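Local coordinates for protein angiotensin-converting enzyme (Anopheles gambiae, PDB 6S1Y) that probably cleaves peptides as a zinc metallopeptidase of the angiotensin-converting enzyme family, at residues Trp331-Phe334 with Val339-Lys342; Arg25-Lys30 with Glu374-Ala379. All coordinates share one frame; numbering follows the deposited sequence.

Contact 1 (Trp331-Phe334 with Val339-Lys342); sequences WDFF and VRIK
The guanidinium of R340 lies on one face of the F333 ring in a stacked cation-pi pair. W38 of helix 12-42 meets the F333 ring edge-to-face and makes a cation-pi contact with R340. The pair belongs to an antiparallel beta hairpin, strands 329-332 and 339-342, in this mostly helical peptidase. CZ of R340 is 3.9 Å from the centroid of the F333 ring, and the two planes are 26° apart. The charged group sits toward the rim of the ring, where NE of R340 comes within 3.1 Å of CE1 of F333. R340 is extended from CG to NE, which brings its flat end over the ring; the two side chains cross at about a right angle. A salt bridge from R340 NE to D338 holds the guanidinium from outside the two segments.

The W331 ring has R340 O at its edge, near the ring plane. Its NE1 bonds to S329 OG. W38 packs edge-to-face with W331 too. The W331 side chain lies about 6 Å from the bound gamma-glutamyl ligand, so this strand runs close to the active site.

W331 and R340 form a hydrogen-bonded pair, with W331 N to R340 O at 2.7 Å and R340 N to W331 O at 3.1 Å. D332 and V339 follow as a non-hydrogen-bonded pair, their side chains on the sheet face that packs on helix 349-368. At the end of the strand, D332 forms an Asx turn: F334 N donates to D332 OD1 at 3.0 Å, reaching the oxygen from above the carboxylate plane.

Contact 2 (Arg25-Lys30 with Glu374-Ala379); sequences RYQQTK and EFRGGA
Helix 12-42 and the loop between helices 349-368 and 381-395 meet here through two side chains, Q27 and R376. NE2 of Q27 approaches the edge of the R376 guanidinium, near its plane, and stops 3.4 Å from NH1 of R376. Both atoms are donors, so no hydrogen bond joins them. The amide and guanidinium planes stand 90° apart.

Each group is held by the hairpin loop instead. Q27 NE2 donates to F334 O, and R376 NH2 donates to A335 O. R376 NH2 also has a long, weak ion pair with D332. Both side chains thus donate to carbonyls of adjacent residues, which is consistent with their ends lying side by side.

Q27 has CG anti to its backbone N (chi1 173°) and is extended beyond it, which carries the amide toward R376. R376 bends at chi3 (76°), and its NH1 is the atom nearest the helix. The Y26 ring, next to Q27, packs edge-to-face with F59 of helix 46-70. The contact is small, with 84 Å² buried in all. The backbone at R376 makes an inverse gamma turn, in the loop that follows the zinc-histidine helix 349-368 of the mostly helical angiotensin-converting enzyme fold.

In the fold
Contact 1 is the more buried of the two and local: two strands of one hairpin, joined by backbone bonds and a cation-pi stack. Contact 2 is partly buried and joins parts far apart in sequence, by two side-chain ends and no direct bond. The centres of contact 1 and contact 2 are about 13 Å apart. F334 links them, its ring against K30 and its carbonyl in contact 2. Helix 12-42 serves both, with Q27 in contact 2 and W38 packing on contact 1. Helix 349-368 backs the hairpin and leads into the loop of contact 2. That helix carries H357 and H361, which bind the zinc ion with E385.

Contact 1 (Trp331-Phe334 with Val339-Lys342)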
loop_
_atom_site.group_PDB
_atom_site.type_symbol
_atom_site.label_atom_id
_atom_site.label_comp_id
_atom_site.label_asym_id
_atom_site.label_seq_id
_atom_site.Cartn_x
_atom_site.Cartn_y
_atom_site.Cartn_z
ATOM N N TRP A 331 -6.250 -9.564 -7.576
ATOM C CA TRP A 331 -7.443 -10.289 -7.160
ATOM C C TRP A 331 -7.232 -11.794 -7.154
ATOM O O TRP A 331 -6.688 -12.361 -8.095
ATOM C CB TRP A 331 -8.619 -9.968 -8.080
ATOM C CG TRP A 331 -9.108 -8.565 -7.950
ATOM C CD1 TRP A 331 -8.451 -7.429 -8.327
ATOM C CD2 TRP A 331 -10.367 -8.148 -7.413
ATOM N NE1 TRP A 331 -9.230 -6.326 -8.053
ATOM C CE2 TRP A 331 -10.403 -6.741 -7.480
ATOM C CE3 TRP A 331 -11.461 -8.827 -6.871
ATOM C CZ2 TRP A 331 -11.494 -5.998 -7.033
ATOM C CZ3 TRP A 331 -12.548 -8.085 -6.417
ATOM C CH2 TRP A 331 -12.559 -6.688 -6.505
ATOM N N ASP A 332 -7.704 -12.428 -6.085
ATOM C CA ASP A 332 -7.689 -13.874 -5.904
ATOM C C ASP A 332 -9.128 -14.372 -5.958
ATOM O O ASP A 332 -9.969 -13.955 -5.143
ATOM C CB ASP A 332 -7.052 -14.236 -4.560
ATOM C CG ASP A 332 -6.892 -15.747 -4.373
ATOM O OD1 ASP A 332 -7.231 -16.506 -5.319
ATOM O OD2 ASP A 332 -6.417 -16.172 -3.284
ATOM N N PHE A 333 -9.422 -15.253 -6.912
ATOM C CA PHE A 333 -10.789 -15.744 -7.081
ATOM C C PHE A 333 -10.999 -17.106 -6.448
ATOM O O PHE A 333 -12.033 -17.733 -6.681
ATOM C CB PHE A 333 -11.168 -15.765 -8.559
ATOM C CG PHE A 333 -11.313 -14.391 -9.148
ATOM C CD1 PHE A 333 -10.225 -13.738 -9.703
ATOM C CD2 PHE A 333 -12.525 -13.737 -9.099
ATOM C CE1 PHE A 333 -10.353 -12.475 -10.223
ATOM C CE2 PHE A 333 -12.662 -12.470 -9.604
ATOM C CZ PHE A 333 -11.574 -11.831 -10.167
ATOM N N PHE A 334 -10.045 -17.567 -5.638
ATOM C CA PHE A 334 -10.267 -18.709 -4.751
ATOM C C PHE A 334 -10.718 -19.937 -5.539
ATOM O O PHE A 334 -11.582 -20.697 -5.107
ATOM C CB PHE A 334 -11.275 -18.353 -3.651
ATOM C CG PHE A 334 -10.822 -17.219 -2.771
ATOM C CD1 PHE A 334 -10.036 -17.459 -1.659
ATOM C CD2 PHE A 334 -11.158 -15.908 -3.071
ATOM C CE1 PHE A 334 -9.603 -16.416 -0.856
ATOM C CE2 PHE A 334 -10.724 -14.869 -2.272
ATOM C CZ PHE A 334 -9.949 -15.128 -1.163
ATOM N N VAL A 339 -6.389 -15.712 -11.223
ATOM C CA VAL A 339 -5.783 -14.591 -10.520
ATOM C C VAL A 339 -5.658 -13.454 -11.519
ATOM O O VAL A 339 -5.322 -13.685 -12.690
ATOM C CB VAL A 339 -4.411 -14.974 -9.914
ATOM C CG1 VAL A 339 -4.593 -16.005 -8.794
ATOM C CG2 VAL A 339 -3.466 -15.505 -10.982
ATOM N N ARG A 340 -5.944 -12.228 -11.070
ATOM C CA ARG A 340 -6.043 -11.133 -12.020
ATOM C C ARG A 340 -5.576 -9.818 -11.413
ATOM O O ARG A 340 -5.756 -9.553 -10.223
ATOM C CB ARG A 340 -7.482 -10.947 -12.527
ATOM C CG ARG A 340 -8.196 -12.227 -12.866
ATOM C CD ARG A 340 -9.588 -11.964 -13.416
ATOM N NE ARG A 340 -10.456 -13.123 -13.216
ATOM C CZ ARG A 340 -11.750 -13.150 -13.509
ATOM N NH1 ARG A 340 -12.332 -12.086 -14.031
ATOM N NH2 ARG A 340 -12.458 -14.245 -13.269
ATOM N N ILE A 341 -5.023 -8.976 -12.280
ATOM C CA ILE A 341 -4.658 -7.614 -11.941
ATOM C C ILE A 341 -5.530 -6.677 -12.750
ATOM O O ILE A 341 -5.777 -6.909 -13.942
ATOM C CB ILE A 341 -3.154 -7.354 -12.200
ATOM C CG1 ILE A 341 -2.334 -8.031 -11.102
ATOM C CG2 ILE A 341 -2.872 -5.855 -12.307
ATOM C CD1 ILE A 341 -0.810 -8.003 -11.316
ATOM N N LYS A 342 -5.986 -5.612 -12.106
ATOM C CA LYS A 342 -6.676 -4.514 -12.766
ATOM C C LYS A 342 -5.828 -3.275 -12.500
ATOM O O LYS A 342 -5.741 -2.803 -11.359
ATOM C CB LYS A 342 -8.103 -4.363 -12.239
ATOM C CG LYS A 342 -8.868 -3.200 -12.838
ATOM C CD LYS A 342 -10.383 -3.353 -12.610
ATOM C CE LYS A 342 -10.739 -3.539 -11.133
ATOM N NZ LYS A 342 -10.624 -2.283 -10.352
#

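Contact 2 (Arg25-Lys30 with Glu374-Ala379)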
loop_
_atom_site.group_PDB
_atom_site.type_symbol
_atom_site.label_atom_id
_atom_site.label_comp_id
_atom_site.label_asym_id
_atom_site.label_seq_id
_atom_site.Cartn_x
_atom_site.Cartn_y
_atom_site.Cartn_z
ATOM N N ARG A 25 -18.019 -25.158 1.181
ATOM C CA ARG A 25 -19.160 -24.249 1.179
ATOM C C ARG A 25 -18.693 -22.797 1.244
ATOM O O ARG A 25 -19.052 -21.977 0.390
ATOM C CB ARG A 25 -20.073 -24.596 2.361
ATOM C CG ARG A 25 -21.560 -24.428 2.123
ATOM C CD ARG A 25 -22.342 -25.581 2.750
ATOM N NE ARG A 25 -22.170 -25.660 4.199
ATOM C CZ ARG A 25 -22.814 -24.892 5.075
ATOM N NH1 ARG A 25 -22.597 -25.043 6.371
ATOM N NH2 ARG A 25 -23.673 -23.967 4.661
ATOM N N TYR A 26 -17.864 -22.473 2.242
ATOM C CA TYR A 26 -17.344 -21.112 2.402
ATOM C C TYR A 26 -16.629 -20.652 1.138
ATOM O O TYR A 26 -16.880 -19.557 0.630
ATOM C CB TYR A 26 -16.400 -21.086 3.616
ATOM C CG TYR A 26 -16.090 -19.747 4.256
ATOM C CD1 TYR A 26 -16.862 -19.257 5.298
ATOM C CD2 TYR A 26 -14.978 -19.005 3.862
ATOM C CE1 TYR A 26 -16.558 -18.043 5.907
ATOM C CE2 TYR A 26 -14.670 -17.792 4.460
ATOM C CZ TYR A 26 -15.459 -17.319 5.485
ATOM O OH TYR A 26 -15.158 -16.118 6.095
ATOM N N GLN A 27 -15.759 -21.498 0.593
ATOM C CA GLN A 27 -14.957 -21.103 -0.558
ATOM C C GLN A 27 -15.818 -20.746 -1.766
ATOM O O GLN A 27 -15.522 -19.785 -2.492
ATOM C CB GLN A 27 -13.984 -22.226 -0.910
ATOM C CG GLN A 27 -13.213 -21.991 -2.176
ATOM C CD GLN A 27 -12.104 -23.000 -2.365
ATOM O OE1 GLN A 27 -11.822 -23.805 -1.482
ATOM N NE2 GLN A 27 -11.457 -22.949 -3.515
ATOM N N GLN A 28 -16.894 -21.496 -1.997
ATOM C CA GLN A 28 -17.691 -21.268 -3.197
ATOM C C GLN A 28 -18.473 -19.959 -3.124
ATOM O O GLN A 28 -18.530 -19.217 -4.115
ATOM C CB GLN A 28 -18.614 -22.464 -3.438
ATOM C CG GLN A 28 -17.809 -23.724 -3.767
ATOM C CD GLN A 28 -18.664 -24.922 -4.148
ATOM O OE1 GLN A 28 -19.678 -24.791 -4.846
ATOM N NE2 GLN A 28 -18.251 -26.108 -3.695
ATOM N N THR A 29 -19.077 -19.642 -1.977
ATOM C CA THR A 29 -19.778 -18.367 -1.902
ATOM C C THR A 29 -18.793 -17.201 -1.836
ATOM O O THR A 29 -19.086 -16.121 -2.358
ATOM C CB THR A 29 -20.746 -18.328 -0.713
ATOM O OG1 THR A 29 -20.042 -18.627 0.499
ATOM C CG2 THR A 29 -21.866 -19.329 -0.921
ATOM N N LYS A 30 -17.613 -17.399 -1.237
ATOM C CA LYS A 30 -16.646 -16.310 -1.232
ATOM C C LYS A 30 -16.147 -16.032 -2.644
ATOM O O LYS A 30 -15.904 -14.871 -3.006
ATOM C CB LYS A 30 -15.464 -16.603 -0.312
ATOM C CG LYS A 30 -14.715 -15.317 0.086
ATOM C CD LYS A 30 -13.314 -15.605 0.635
ATOM C CE LYS A 30 -12.594 -14.329 1.106
ATOM N NZ LYS A 30 -12.608 -14.206 2.609
ATOM N N GLU A 374 -9.670 -20.517 4.338
ATOM C CA GLU A 374 -9.407 -19.595 5.435
ATOM C C GLU A 374 -7.920 -19.431 5.745
ATOM O O GLU A 374 -7.573 -18.614 6.605
ATOM C CB GLU A 374 -10.163 -20.050 6.693
ATOM C CG GLU A 374 -9.624 -21.306 7.366
ATOM C CD GLU A 374 -10.120 -22.603 6.731
ATOM O OE1 GLU A 374 -10.300 -23.593 7.470
ATOM O OE2 GLU A 374 -10.316 -22.638 5.501
ATOM N N PHE A 375 -7.037 -20.185 5.092
ATOM C CA PHE A 375 -5.604 -19.939 5.170
ATOM C C PHE A 375 -5.070 -19.250 3.918
ATOM O O PHE A 375 -3.866 -18.973 3.840
ATOM C CB PHE A 375 -4.829 -21.243 5.385
ATOM C CG PHE A 375 -4.959 -21.825 6.769
ATOM C CD1 PHE A 375 -5.565 -21.123 7.799
ATOM C CD2 PHE A 375 -4.456 -23.086 7.040
ATOM C CE1 PHE A 375 -5.663 -21.676 9.079
ATOM C CE2 PHE A 375 -4.565 -23.648 8.313
ATOM C CZ PHE A 375 -5.158 -22.944 9.326
ATOM N N ARG A 376 -5.932 -18.972 2.942
ATOM C CA ARG A 376 -5.502 -18.322 1.706
ATOM C C ARG A 376 -5.481 -16.805 1.908
ATOM O O ARG A 376 -6.312 -16.053 1.395
ATOM C CB ARG A 376 -6.406 -18.749 0.550
ATOM C CG ARG A 376 -6.208 -20.204 0.162
ATOM C CD ARG A 376 -7.192 -20.689 -0.874
ATOM N NE ARG A 376 -6.892 -20.217 -2.214
ATOM C CZ ARG A 376 -7.462 -20.694 -3.317
ATOM N NH1 ARG A 376 -8.356 -21.671 -3.216
ATOM N NH2 ARG A 376 -7.140 -20.195 -4.519
ATOM N N GLY A 377 -4.498 -16.377 2.706
ATOM C CA GLY A 377 -4.187 -14.979 2.929
ATOM C C GLY A 377 -2.748 -14.838 3.389
ATOM O O GLY A 377 -2.028 -15.824 3.568
ATOM N N GLY A 378 -2.332 -13.586 3.599
ATOM C CA GLY A 378 -1.002 -13.332 4.127
ATOM C C GLY A 378 -0.847 -13.793 5.568
ATOM O O GLY A 378 -1.812 -13.965 6.300
ATOM N N ALA A 379 0.402 -14.046 5.968
ATOM C CA ALA A 379 0.679 -14.340 7.373
ATOM C C ALA A 379 0.171 -13.212 8.271
ATOM O O ALA A 379 -0.402 -13.464 9.339
ATOM C CB ALA A 379 2.176 -14.581 7.573
#